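Local coordinates for protein putative mandelate racemase (Salmonella typhimurium, PDB 2O56) that binds magnesium and is probably a hydro-lyase (dehydratase) of the enolase superfamily, though its substrate is not established, at residues T151-A157 with D203-I208; H323-G327 with L349-A353; G115-Y119 with V375-I381; V29-N33 with G101-L106; T228-I232 with Q260-V265. All coordinates share one frame; numbering follows the deposited sequence. Where two conformers were deposited one is given.

Overall arrangement
Three of the contacts belong to the barrel domain and one to the N-terminal capping domain, while contact 3 joins the start of helix 118-121 to a loop after strand 372-373. Contacts 1 and 5 tie neighbouring outer helices of the barrel far from its centre, contact 1 through an arginine on a carbonyl and contact 5 through apolar packing beside a subunit interface. Contact 2 lies nearest the centre of the chain, its centre about 8 Å away, though only partly buried, at the strand ends near the magnesium ion. Contact 4 is wholly buried and apolar; contact 3, about 15 Å away between centres, mixes backbone bonds with a tyrosine–glutamate pair and touches it through I381 and I104.

Contact 1 of 5, residues T151-A157 with D203-I208; sequences TEPEQYA and DRMAAI
The carbonyl oxygen of T151 is gripped side-on by R204, whose NE and NH2 both donate to it; NE lies 2.8 Å from T151 O. The oxygen sits in the guanidinium plane, yet the two N-H groups use it differently: NH2 comes in the carbonyl plane on a lone pair, whereas NE stands above that plane. Both bonds are bent, as expected when one atom is shared by two donors of the same group. R204 NH1 turns to the carbonyls of M178 and T175, and NH2 also reaches D179 O, so the buried charge is satisfied by main-chain oxygens. Extended from CG to NE, the arginine runs across one face of the Y156 ring, with CG 4.0 Å from the ring centroid in a CH-pi contact. The guanidinium and ring planes are 28° apart, and the phenol oxygen lies over the guanidinium centre while bonding to L150 O. Farther along, small residues let the backbones close in: A207 CB is 3.7 Å from P153 CB, and A157 CB rests 3.6 Å from A207 O. I208 brings CG1 to 4.0 Å from Y156 CB. P153, suited to a first helical turn because it needs no N-H partner there, follows the N-cap residue E152. Helices 153-165 and 195-212, at 38° in these segments, are outer helices of the barrel packed over strand 170-173. The chemistry implies that one arginine, laid obliquely over a tyrosine face, ties the loop that enters helix 153-165 to helix 195-212.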
# COMPACT_ATOMS: atom_id res chain seq x y z
N THR A 151 39.01 -3.73 -26.02
CA THR A 151 39.10 -4.62 -24.86
C THR A 151 39.78 -4.00 -23.65
O THR A 151 39.41 -4.30 -22.51
CB THR A 151 39.76 -6.00 -25.17
OG1 THR A 151 41.12 -5.81 -25.58
CG2 THR A 151 39.00 -6.73 -26.25
N GLU A 152 40.78 -3.15 -23.89
CA GLU A 152 41.65 -2.67 -22.81
C GLU A 152 41.18 -1.31 -22.32
O GLU A 152 40.78 -0.46 -23.13
CB GLU A 152 43.10 -2.54 -23.31
CG GLU A 152 43.63 -3.77 -24.03
CD GLU A 152 43.61 -5.01 -23.16
OE1 GLU A 152 44.19 -4.96 -22.04
OE2 GLU A 152 43.01 -6.03 -23.58
N PRO A 153 41.25 -1.07 -21.00
CA PRO A 153 40.83 0.23 -20.45
C PRO A 153 41.41 1.42 -21.22
O PRO A 153 40.70 2.38 -21.52
CB PRO A 153 41.39 0.19 -19.03
CG PRO A 153 41.33 -1.28 -18.68
CD PRO A 153 41.70 -1.99 -19.95
N GLU A 154 42.70 1.34 -21.56
CA GLU A 154 43.41 2.38 -22.31
C GLU A 154 42.74 2.69 -23.65
O GLU A 154 42.62 3.86 -24.04
CB GLU A 154 44.88 1.96 -22.50
CG GLU A 154 45.55 2.41 -23.78
CD GLU A 154 46.23 3.75 -23.64
OE1 GLU A 154 47.48 3.78 -23.69
OE2 GLU A 154 45.52 4.77 -23.47
N GLN A 155 42.29 1.64 -24.35
CA GLN A 155 41.56 1.78 -25.61
C GLN A 155 40.24 2.54 -25.44
O GLN A 155 39.90 3.37 -26.29
CB GLN A 155 41.28 0.41 -26.23
CG GLN A 155 42.51 -0.43 -26.54
CD GLN A 155 42.16 -1.67 -27.34
OE1 GLN A 155 42.32 -1.71 -28.56
NE2 GLN A 155 41.68 -2.69 -26.65
N TYR A 156 39.52 2.25 -24.36
CA TYR A 156 38.25 2.93 -24.06
C TYR A 156 38.47 4.41 -23.77
O TYR A 156 37.77 5.29 -24.30
CB TYR A 156 37.54 2.22 -22.88
CG TYR A 156 36.82 0.93 -23.27
CD1 TYR A 156 35.43 0.87 -23.36
CD2 TYR A 156 37.53 -0.24 -23.53
CE1 TYR A 156 34.78 -0.31 -23.71
CE2 TYR A 156 36.89 -1.42 -23.88
CZ TYR A 156 35.51 -1.45 -23.96
OH TYR A 156 34.90 -2.63 -24.31
N ALA A 157 39.48 4.71 -22.95
CA ALA A 157 39.92 6.08 -22.68
C ALA A 157 40.22 6.84 -23.97
O ALA A 157 39.80 7.99 -24.15
CB ALA A 157 41.12 6.09 -21.79
N ASP A 203 37.10 -0.98 -14.57
CA ASP A 203 38.42 -0.44 -14.94
C ASP A 203 38.37 0.30 -16.28
O ASP A 203 38.96 1.36 -16.42
CB ASP A 203 39.46 -1.56 -15.04
CG ASP A 203 39.86 -2.12 -13.69
OD1 ASP A 203 39.66 -1.44 -12.64
OD2 ASP A 203 40.36 -3.25 -13.67
N ARG A 204 37.65 -0.26 -17.25
CA ARG A 204 37.40 0.46 -18.50
C ARG A 204 36.69 1.80 -18.23
O ARG A 204 37.08 2.84 -18.75
CB ARG A 204 36.58 -0.39 -19.47
CG ARG A 204 37.32 -1.57 -20.07
CD ARG A 204 36.35 -2.65 -20.46
NE ARG A 204 36.93 -3.67 -21.31
CZ ARG A 204 36.30 -4.76 -21.72
NH1 ARG A 204 35.04 -4.99 -21.34
NH2 ARG A 204 36.91 -5.64 -22.51
N MET A 205 35.66 1.76 -17.40
CA MET A 205 34.86 2.95 -17.13
C MET A 205 35.66 4.01 -16.36
O MET A 205 35.54 5.21 -16.63
CB MET A 205 33.58 2.57 -16.39
CG MET A 205 32.56 3.68 -16.31
SD MET A 205 31.49 3.73 -17.74
CE MET A 205 30.58 2.20 -17.53
N ALA A 206 36.51 3.57 -15.43
CA ALA A 206 37.29 4.50 -14.63
C ALA A 206 38.41 5.12 -15.46
O ALA A 206 38.80 6.28 -15.24
CB ALA A 206 37.87 3.79 -13.39
N ALA A 207 38.92 4.35 -16.42
CA ALA A 207 39.86 4.83 -17.45
C ALA A 207 39.28 5.97 -18.28
O ALA A 207 39.92 7.00 -18.50
CB ALA A 207 40.29 3.67 -18.36
N ILE A 208 38.04 5.81 -18.73
CA ILE A 208 37.35 6.90 -19.43
C ILE A 208 37.25 8.15 -18.55
O ILE A 208 37.65 9.24 -18.99
CB ILE A 208 35.95 6.48 -19.95
CG1 ILE A 208 36.09 5.36 -20.97
CG2 ILE A 208 35.24 7.68 -20.57
CD1 ILE A 208 34.77 4.68 -21.34

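Contact 2 of 5, residues H323-G327 with L349-A353; sequences HVCGG and LHRYA
Irregular backbone at 323-327 runs alongside the chain at and after strand 347-350, the nearest CA atoms, those of C325 and H350, being 7.2 Å apart, so side chains must bridge the two. This is the C-terminal rim of the modified TIM barrel of the enolase superfamily, where the active site lies; the side chain of H350 is about 7 Å from the bound magnesium ion. C325 fills the gap between two rings. With SG anti to the backbone N (chi1 -164°), the sulfur is placed over one face of the H350 imidazole, 4.0 Å from its centroid and 23° off the normal. The same sulfur meets Y352 at 4.0 Å from CE2, an oblique sulfur-aromatic contact more distant than that with H350, SG being 5.2 Å from the Y352 ring centroid. A small, polarisable thiol suits this narrow position between imidazole and phenol. V324 turns its own side chain to helix 328-340, packing on S330, T331 and A334, while Y352 makes an edge-to-face contact with W25. G326 has phi and psi both strongly negative, a backbone conformation that glycine accepts readily. Its carbonyl is the polar partner of the phenol: Y352 OH donates to G326 O at 2.6 Å, in the carbonyl plane on a lone pair, with a C=O...donor angle of 120°.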
# COMPACT_ATOMS: atom_id res chain seq x y z
N HIS A 323 15.62 7.27 -28.28
CA HIS A 323 16.50 6.20 -28.75
C HIS A 323 16.59 6.27 -30.27
O HIS A 323 15.58 6.24 -30.96
CB HIS A 323 16.00 4.82 -28.33
CG HIS A 323 16.79 3.70 -28.92
ND1 HIS A 323 16.43 3.07 -30.09
CD2 HIS A 323 17.97 3.15 -28.55
CE1 HIS A 323 17.33 2.16 -30.40
NE2 HIS A 323 18.28 2.18 -29.48
N VAL A 324 17.81 6.36 -30.79
CA VAL A 324 18.01 6.40 -32.24
C VAL A 324 19.04 5.35 -32.65
O VAL A 324 20.22 5.47 -32.34
CB VAL A 324 18.48 7.80 -32.74
CG1 VAL A 324 18.62 7.80 -34.26
CG2 VAL A 324 17.49 8.88 -32.34
N CYS A 325 18.58 4.33 -33.37
CA CYS A 325 19.48 3.39 -34.05
C CYS A 325 18.86 2.88 -35.35
O CYS A 325 18.44 1.72 -35.45
CB CYS A 325 19.83 2.21 -33.13
SG CYS A 325 21.28 1.24 -33.67
N GLY A 326 18.75 3.75 -36.34
CA GLY A 326 18.31 3.31 -37.65
C GLY A 326 18.96 4.14 -38.73
O GLY A 326 20.13 4.48 -38.64
N GLY A 327 18.17 4.50 -39.74
CA GLY A 327 18.67 5.31 -40.86
C GLY A 327 18.45 6.79 -40.65
O GLY A 327 17.98 7.22 -39.60
N LEU A 349 23.99 9.73 -30.71
CA LEU A 349 24.65 9.60 -32.01
C LEU A 349 25.53 8.37 -32.13
O LEU A 349 26.55 8.26 -31.43
CB LEU A 349 25.46 10.86 -32.35
CG LEU A 349 26.28 10.78 -33.64
CD1 LEU A 349 25.43 11.12 -34.84
CD2 LEU A 349 27.46 11.69 -33.56
N HIS A 350 25.17 7.46 -33.03
CA HIS A 350 26.05 6.35 -33.36
C HIS A 350 27.01 6.77 -34.46
O HIS A 350 26.67 7.59 -35.31
CB HIS A 350 25.27 5.17 -33.86
CG HIS A 350 24.32 4.60 -32.86
ND1 HIS A 350 24.65 3.53 -32.05
CD2 HIS A 350 23.05 4.93 -32.55
CE1 HIS A 350 23.62 3.24 -31.28
NE2 HIS A 350 22.63 4.07 -31.56
N ARG A 351 28.19 6.16 -34.44
CA ARG A 351 29.22 6.42 -35.44
C ARG A 351 28.76 6.10 -36.87
O ARG A 351 29.00 6.87 -37.79
CB ARG A 351 30.48 5.64 -35.10
CG ARG A 351 31.74 6.19 -35.72
CD ARG A 351 32.54 5.08 -36.38
NE ARG A 351 33.00 4.08 -35.43
CZ ARG A 351 32.58 2.82 -35.42
NH1 ARG A 351 33.05 1.98 -34.50
NH2 ARG A 351 31.70 2.40 -36.31
N TYR A 352 28.07 4.97 -37.03
CA TYR A 352 27.66 4.49 -38.36
C TYR A 352 26.72 5.48 -39.06
O TYR A 352 26.64 5.50 -40.28
CB TYR A 352 26.97 3.11 -38.26
CG TYR A 352 25.52 3.23 -37.84
CD1 TYR A 352 24.52 3.52 -38.78
CD2 TYR A 352 25.16 3.08 -36.51
CE1 TYR A 352 23.21 3.66 -38.40
CE2 TYR A 352 23.83 3.20 -36.12
CZ TYR A 352 22.87 3.50 -37.07
OH TYR A 352 21.55 3.64 -36.68
N ALA A 353 26.01 6.28 -38.27
CA ALA A 353 25.01 7.22 -38.77
C ALA A 353 25.64 8.36 -39.58
O ALA A 353 24.98 8.99 -40.41
CB ALA A 353 24.21 7.78 -37.61

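Contact 3 of 5, residues G115-Y119 with V375-I381; sequences GVPLY and VPELPGI
The carboxylate oxygen OE1 of E377 accepts a hydrogen bond from Y119 OH at 2.7 Å, the shortest polar link here. It is met on its syn lone pair, and lies near the plane of the phenol ring at its edge; carboxylate and ring planes stand 88° apart. A bend at chi2 (-71°) folds the glutamate chain back toward the tyrosine, although its CB points the other way. The other oxygen, OE2, forms a salt bridge with K125, which also bonds weakly to the phenol oxygen, so glutamate, tyrosine and lysine make a small polar cluster that probably favours a charged carboxylate. Next to it V375 brings CG1 to 3.7 Å from Y119 CE2, its side chain crossing the tyrosine at about a right angle. The backbones are joined by two hydrogen bonds around P117: G380 N donates to V116 O at 2.8 Å, and L118 N to G380 O at 3.0 Å. Proline fits between them, since its nitrogen has no proton to satisfy, and P117 CA comes within 3.3 Å of L378 O. G380 has a positive phi, which glycine tolerates readily, as does G115 where helix 93-114 ends. L118 CD2 packs on I381 CG2 at 3.9 Å. H336 of helix 328-340 serves both segments, accepting from Y119 N at ND1 and donating from NE2 to I381 O. The arrangement is a single beta bridge, P117 with G380, by which the late chain beyond the barrel strands is laced to the start of helix 118-121.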
# COMPACT_ATOMS: atom_id res chain seq x y z
N GLY A 115 3.08 22.47 -45.84
CA GLY A 115 4.32 23.16 -46.16
C GLY A 115 5.11 23.50 -44.91
O GLY A 115 5.76 24.53 -44.87
N VAL A 116 5.04 22.65 -43.88
CA VAL A 116 5.62 22.98 -42.58
C VAL A 116 6.47 21.84 -41.99
O VAL A 116 6.12 20.67 -42.08
CB VAL A 116 4.56 23.44 -41.55
CG1 VAL A 116 4.01 24.82 -41.92
CG2 VAL A 116 3.46 22.42 -41.44
N PRO A 117 7.63 22.20 -41.40
CA PRO A 117 8.41 21.13 -40.77
C PRO A 117 7.73 20.52 -39.53
O PRO A 117 6.98 21.21 -38.82
CB PRO A 117 9.71 21.84 -40.37
CG PRO A 117 9.30 23.27 -40.19
CD PRO A 117 8.28 23.51 -41.25
N LEU A 118 8.01 19.25 -39.30
CA LEU A 118 7.41 18.48 -38.22
C LEU A 118 7.45 19.16 -36.85
O LEU A 118 6.43 19.17 -36.16
CB LEU A 118 8.02 17.07 -38.16
CG LEU A 118 7.59 16.10 -37.05
CD1 LEU A 118 6.10 15.87 -37.08
CD2 LEU A 118 8.34 14.78 -37.20
N TYR A 119 8.59 19.73 -36.47
CA TYR A 119 8.72 20.35 -35.14
C TYR A 119 7.65 21.40 -34.86
O TYR A 119 7.15 21.50 -33.74
CB TYR A 119 10.15 20.87 -34.87
CG TYR A 119 10.52 22.16 -35.59
CD1 TYR A 119 10.22 23.41 -35.04
CD2 TYR A 119 11.14 22.13 -36.84
CE1 TYR A 119 10.55 24.60 -35.70
CE2 TYR A 119 11.48 23.33 -37.51
CZ TYR A 119 11.17 24.55 -36.94
OH TYR A 119 11.48 25.73 -37.59
N VAL A 375 17.71 21.13 -36.30
CA VAL A 375 16.50 20.49 -36.82
C VAL A 375 16.32 20.76 -38.35
O VAL A 375 16.64 21.86 -38.81
CB VAL A 375 15.28 20.95 -35.98
CG1 VAL A 375 14.89 22.39 -36.28
CG2 VAL A 375 14.12 19.99 -36.08
N PRO A 376 15.83 19.76 -39.13
CA PRO A 376 15.44 20.02 -40.51
C PRO A 376 14.35 21.08 -40.63
O PRO A 376 13.53 21.25 -39.73
CB PRO A 376 14.91 18.66 -40.98
CG PRO A 376 15.58 17.66 -40.09
CD PRO A 376 15.65 18.34 -38.77
N GLU A 377 14.35 21.80 -41.75
CA GLU A 377 13.43 22.91 -41.93
C GLU A 377 12.44 22.73 -43.08
O GLU A 377 11.49 23.51 -43.22
CB GLU A 377 14.20 24.23 -42.08
CG GLU A 377 15.01 24.64 -40.83
CD GLU A 377 14.15 25.10 -39.65
OE1 GLU A 377 12.92 25.25 -39.82
OE2 GLU A 377 14.72 25.30 -38.54
N LEU A 378 12.67 21.70 -43.91
CA LEU A 378 11.79 21.42 -45.06
C LEU A 378 10.43 20.94 -44.56
O LEU A 378 10.32 20.53 -43.41
CB LEU A 378 12.43 20.34 -45.93
CG LEU A 378 13.81 20.69 -46.52
CD1 LEU A 378 14.46 19.44 -47.10
CD2 LEU A 378 13.66 21.75 -47.60
N PRO A 379 9.39 20.98 -45.42
CA PRO A 379 8.09 20.38 -45.05
C PRO A 379 8.16 18.91 -44.57
O PRO A 379 8.98 18.12 -45.07
CB PRO A 379 7.27 20.48 -46.34
CG PRO A 379 7.84 21.68 -47.05
CD PRO A 379 9.33 21.63 -46.75
N GLY A 380 7.31 18.58 -43.60
CA GLY A 380 7.23 17.21 -43.07
C GLY A 380 8.48 16.85 -42.30
O GLY A 380 9.10 17.70 -41.68
N ILE A 381 8.88 15.58 -42.37
CA ILE A 381 10.04 15.15 -41.61
C ILE A 381 11.35 15.67 -42.16
O ILE A 381 12.36 15.67 -41.45
CB ILE A 381 10.07 13.62 -41.38
CG1 ILE A 381 10.38 12.86 -42.68
CG2 ILE A 381 8.74 13.14 -40.77
CD1 ILE A 381 10.80 11.43 -42.46

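Contact 4 of 5, residues V29-N33 with G101-L106; sequences VVKIN and GIDIAL
V30, the first residue of strand 29-33 to meet the helix, places CB 4.0 Å from the carbonyl oxygen of G101 and brings CG1 to within 4.0 Å of I102 CG1. Its CG2 lies over the backbone of G101, where glycine has no side chain to stand in the way. The V30 carbonyl oxygen also faces the methyl of A105. K31, by the usual alternation of a strand, turns to the other side of the sheet, where its NZ donates to N33 OD1 at 2.8 Å. I32 faces the helix again and carries the largest share of the packing: CG1 rests 3.7 Å from A105 CB. With CG1 anti to the carbonyl carbon (chi1 -66°) and the chain then extended, CD1 reaches between I102 and L106, lying 3.8 Å from L106 CD2. Branched residues on the strand thus meet the small G101 and A105, one turn apart, at the close points, flanked by I102 and L106. The segment axes are 7.7 Å apart and cross at -44°. Strand 28-34 lies between strands 6-13 and 39-44 in the antiparallel sheet of the capping domain, with helix 93-114 over one face and helix 52-66 beyond I102.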
# COMPACT_ATOMS: atom_id res chain seq x y z
N VAL A 29 11.49 0.84 -44.54
CA VAL A 29 10.82 2.10 -44.74
C VAL A 29 9.38 1.89 -45.22
O VAL A 29 9.10 1.00 -46.03
CB VAL A 29 11.64 3.02 -45.69
CG1 VAL A 29 10.80 4.13 -46.27
CG2 VAL A 29 12.86 3.58 -44.94
N VAL A 30 8.46 2.68 -44.68
CA VAL A 30 7.07 2.66 -45.14
C VAL A 30 6.89 3.96 -45.90
O VAL A 30 7.21 5.02 -45.37
CB VAL A 30 6.09 2.65 -43.96
CG1 VAL A 30 4.66 2.67 -44.46
CG2 VAL A 30 6.31 1.42 -43.09
N LYS A 31 6.43 3.86 -47.14
CA LYS A 31 6.19 5.01 -47.99
C LYS A 31 4.71 4.99 -48.35
O LYS A 31 4.24 4.05 -48.99
CB LYS A 31 7.02 4.91 -49.28
CG LYS A 31 6.90 6.13 -50.19
CD LYS A 31 7.84 5.97 -51.39
CE LYS A 31 7.48 6.92 -52.52
NZ LYS A 31 6.39 6.36 -53.33
N ILE A 32 3.99 6.01 -47.92
CA ILE A 32 2.56 6.00 -48.00
C ILE A 32 2.21 6.98 -49.13
O ILE A 32 2.73 8.11 -49.17
CB ILE A 32 1.93 6.47 -46.69
CG1 ILE A 32 2.23 5.46 -45.58
CG2 ILE A 32 0.43 6.62 -46.83
CD1 ILE A 32 1.41 5.68 -44.32
N ASN A 33 1.36 6.53 -50.05
CA ASN A 33 1.12 7.30 -51.28
C ASN A 33 -0.31 7.76 -51.35
O ASN A 33 -1.22 7.01 -50.98
CB ASN A 33 1.49 6.47 -52.53
CG ASN A 33 2.91 5.97 -52.48
OD1 ASN A 33 3.84 6.76 -52.38
ND2 ASN A 33 3.09 4.66 -52.54
N GLY A 101 6.22 3.07 -38.11
CA GLY A 101 6.60 3.38 -39.47
C GLY A 101 5.50 4.07 -40.22
O GLY A 101 5.72 5.09 -40.86
N ILE A 102 4.30 3.50 -40.13
CA ILE A 102 3.10 4.05 -40.76
C ILE A 102 2.77 5.43 -40.22
O ILE A 102 2.51 6.36 -41.00
CB ILE A 102 1.92 3.10 -40.58
CG1 ILE A 102 2.12 1.88 -41.50
CG2 ILE A 102 0.59 3.77 -40.89
CD1 ILE A 102 1.16 0.78 -41.27
N ASP A 103 2.81 5.56 -38.90
CA ASP A 103 2.44 6.80 -38.24
C ASP A 103 3.34 7.95 -38.65
O ASP A 103 2.85 9.05 -38.91
CB ASP A 103 2.50 6.64 -36.72
CG ASP A 103 2.01 7.88 -36.00
OD1 ASP A 103 0.78 8.10 -35.94
OD2 ASP A 103 2.87 8.64 -35.51
N ILE A 104 4.66 7.70 -38.67
CA ILE A 104 5.64 8.71 -39.06
C ILE A 104 5.34 9.20 -40.49
O ILE A 104 5.35 10.40 -40.76
CB ILE A 104 7.10 8.17 -38.99
CG1 ILE A 104 7.54 7.91 -37.54
CG2 ILE A 104 8.08 9.16 -39.65
CD1 ILE A 104 8.70 6.97 -37.42
N ALA A 105 5.04 8.27 -41.39
CA ALA A 105 4.75 8.60 -42.79
C ALA A 105 3.47 9.43 -42.93
O ALA A 105 3.35 10.26 -43.83
CB ALA A 105 4.69 7.32 -43.62
N LEU A 106 2.54 9.25 -42.00
CA LEU A 106 1.36 10.10 -41.93
C LEU A 106 1.66 11.56 -41.56
O LEU A 106 1.07 12.49 -42.12
CB LEU A 106 0.32 9.49 -40.98
CG LEU A 106 -0.28 8.13 -41.35
CD1 LEU A 106 -1.27 7.68 -40.29
CD2 LEU A 106 -0.97 8.15 -42.71

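Contact 5 of 5, residues T228-I232 with Q260-V265; sequences TTSAI and QVADKV
Neighbouring outer helices of the TIM barrel meet here, each following a strand that supplies a magnesium ligand: helix 228-238 comes after E221 and helix 255-264 after E247. Their segment axes run 26° apart, 9.5 Å at closest approach, and the contact is apolar. I232 does most of the work, lying along the neighbouring helix. Its CG1 comes 3.9 Å from V261 CA and 4.1 Å from V265 CG2, while its CG2 meets K264 CB at 3.7 Å. With CG1 anti to the carbonyl carbon (chi1 -70°), CD1 is carried on to the aliphatic start of K264 and to Q260 CG. A branched isoleucine, with methyls at two levels, can thus touch four residues. The lysine contributes only its methylenes: a bend at chi2 leads the chain away, and NZ bonds weakly to A262 O of the third subunit. One turn earlier, T228 uses its methyl, CG2 lying 3.6 Å from Q260 CG, the two side chains crossing at about a right angle. Its OG1 points elsewhere, to D317 of the third subunit and to Q257, a division of labour that suits threonine to this border. A231, a small residue facing the other helix, sets CB 4.1 Å from V261 CG2, and V261 continues inward to P249 and L269. V265 closes the far end as helix 255-264 stops, its CG2 3.7 Å from I232 CA. Such near-parallel packing of successive helices around the strands is that of the beta/alpha barrel, with the outer surface here meeting another subunit.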
# COMPACT_ATOMS: atom_id res chain seq x y z
N THR A 228 18.56 -8.09 -12.48
CA THR A 228 18.47 -7.22 -11.30
C THR A 228 19.71 -7.31 -10.39
O THR A 228 20.28 -6.30 -10.03
CB THR A 228 17.20 -7.53 -10.48
OG1 THR A 228 16.07 -7.40 -11.33
CG2 THR A 228 17.05 -6.56 -9.30
N THR A 229 20.12 -8.53 -10.07
CA THR A 229 21.26 -8.71 -9.16
C THR A 229 22.59 -8.14 -9.68
O THR A 229 23.25 -7.37 -8.99
CB THR A 229 21.37 -10.18 -8.71
OG1 THR A 229 20.10 -10.58 -8.19
CG2 THR A 229 22.43 -10.36 -7.61
N SER A 230 22.96 -8.51 -10.90
CA SER A 230 24.19 -8.01 -11.51
C SER A 230 24.14 -6.53 -11.89
O SER A 230 25.16 -5.85 -11.84
CB SER A 230 24.55 -8.84 -12.74
OG SER A 230 23.44 -8.99 -13.61
N ALA A 231 22.97 -6.02 -12.28
CA ALA A 231 22.83 -4.58 -12.55
C ALA A 231 23.11 -3.78 -11.28
O ALA A 231 23.78 -2.73 -11.32
CB ALA A 231 21.41 -4.25 -13.08
N ILE A 232 22.60 -4.27 -10.16
CA ILE A 232 22.89 -3.66 -8.86
C ILE A 232 24.37 -3.76 -8.47
O ILE A 232 24.95 -2.79 -7.99
CB ILE A 232 21.98 -4.19 -7.73
CG1 ILE A 232 20.54 -3.68 -7.95
CG2 ILE A 232 22.50 -3.76 -6.34
CD1 ILE A 232 19.49 -4.49 -7.18
N GLN A 260 13.61 -2.11 -8.23
CA GLN A 260 14.62 -2.68 -7.33
C GLN A 260 16.02 -2.12 -7.63
O GLN A 260 16.75 -1.79 -6.71
CB GLN A 260 14.57 -4.21 -7.35
CG GLN A 260 15.60 -4.93 -6.47
CD GLN A 260 15.30 -4.90 -4.98
OE1 GLN A 260 14.30 -4.34 -4.53
NE2 GLN A 260 16.19 -5.51 -4.20
N VAL A 261 16.38 -1.99 -8.91
CA VAL A 261 17.67 -1.39 -9.29
C VAL A 261 17.74 0.07 -8.83
O VAL A 261 18.70 0.47 -8.19
CB VAL A 261 17.98 -1.55 -10.83
CG1 VAL A 261 19.39 -0.96 -11.19
CG2 VAL A 261 17.96 -3.02 -11.22
N ALA A 262 16.66 0.83 -9.06
CA ALA A 262 16.57 2.24 -8.65
C ALA A 262 16.79 2.41 -7.15
O ALA A 262 17.50 3.33 -6.72
CB ALA A 262 15.24 2.84 -9.07
N ASP A 263 16.23 1.49 -6.37
CA ASP A 263 16.35 1.53 -4.91
C ASP A 263 17.79 1.33 -4.42
O ASP A 263 18.20 1.93 -3.43
CB ASP A 263 15.46 0.45 -4.28
CG ASP A 263 13.97 0.77 -4.38
OD1 ASP A 263 13.63 1.91 -4.75
OD2 ASP A 263 13.15 -0.12 -4.08
N LYS A 264 18.53 0.47 -5.11
CA LYS A 264 19.82 -0.03 -4.61
C LYS A 264 21.00 0.66 -5.28
O LYS A 264 22.14 0.55 -4.82
CB LYS A 264 19.91 -1.55 -4.80
CG LYS A 264 18.75 -2.38 -4.15
CD LYS A 264 18.49 -1.94 -2.70
CE LYS A 264 17.65 -2.97 -1.92
NZ LYS A 264 17.77 -2.74 -0.44
N VAL A 265 20.74 1.34 -6.39
CA VAL A 265 21.80 2.03 -7.15
C VAL A 265 21.51 3.52 -7.14
O VAL A 265 20.41 3.93 -7.49
CB VAL A 265 21.90 1.50 -8.61
CG1 VAL A 265 22.90 2.32 -9.44
CG2 VAL A 265 22.26 0.02 -8.64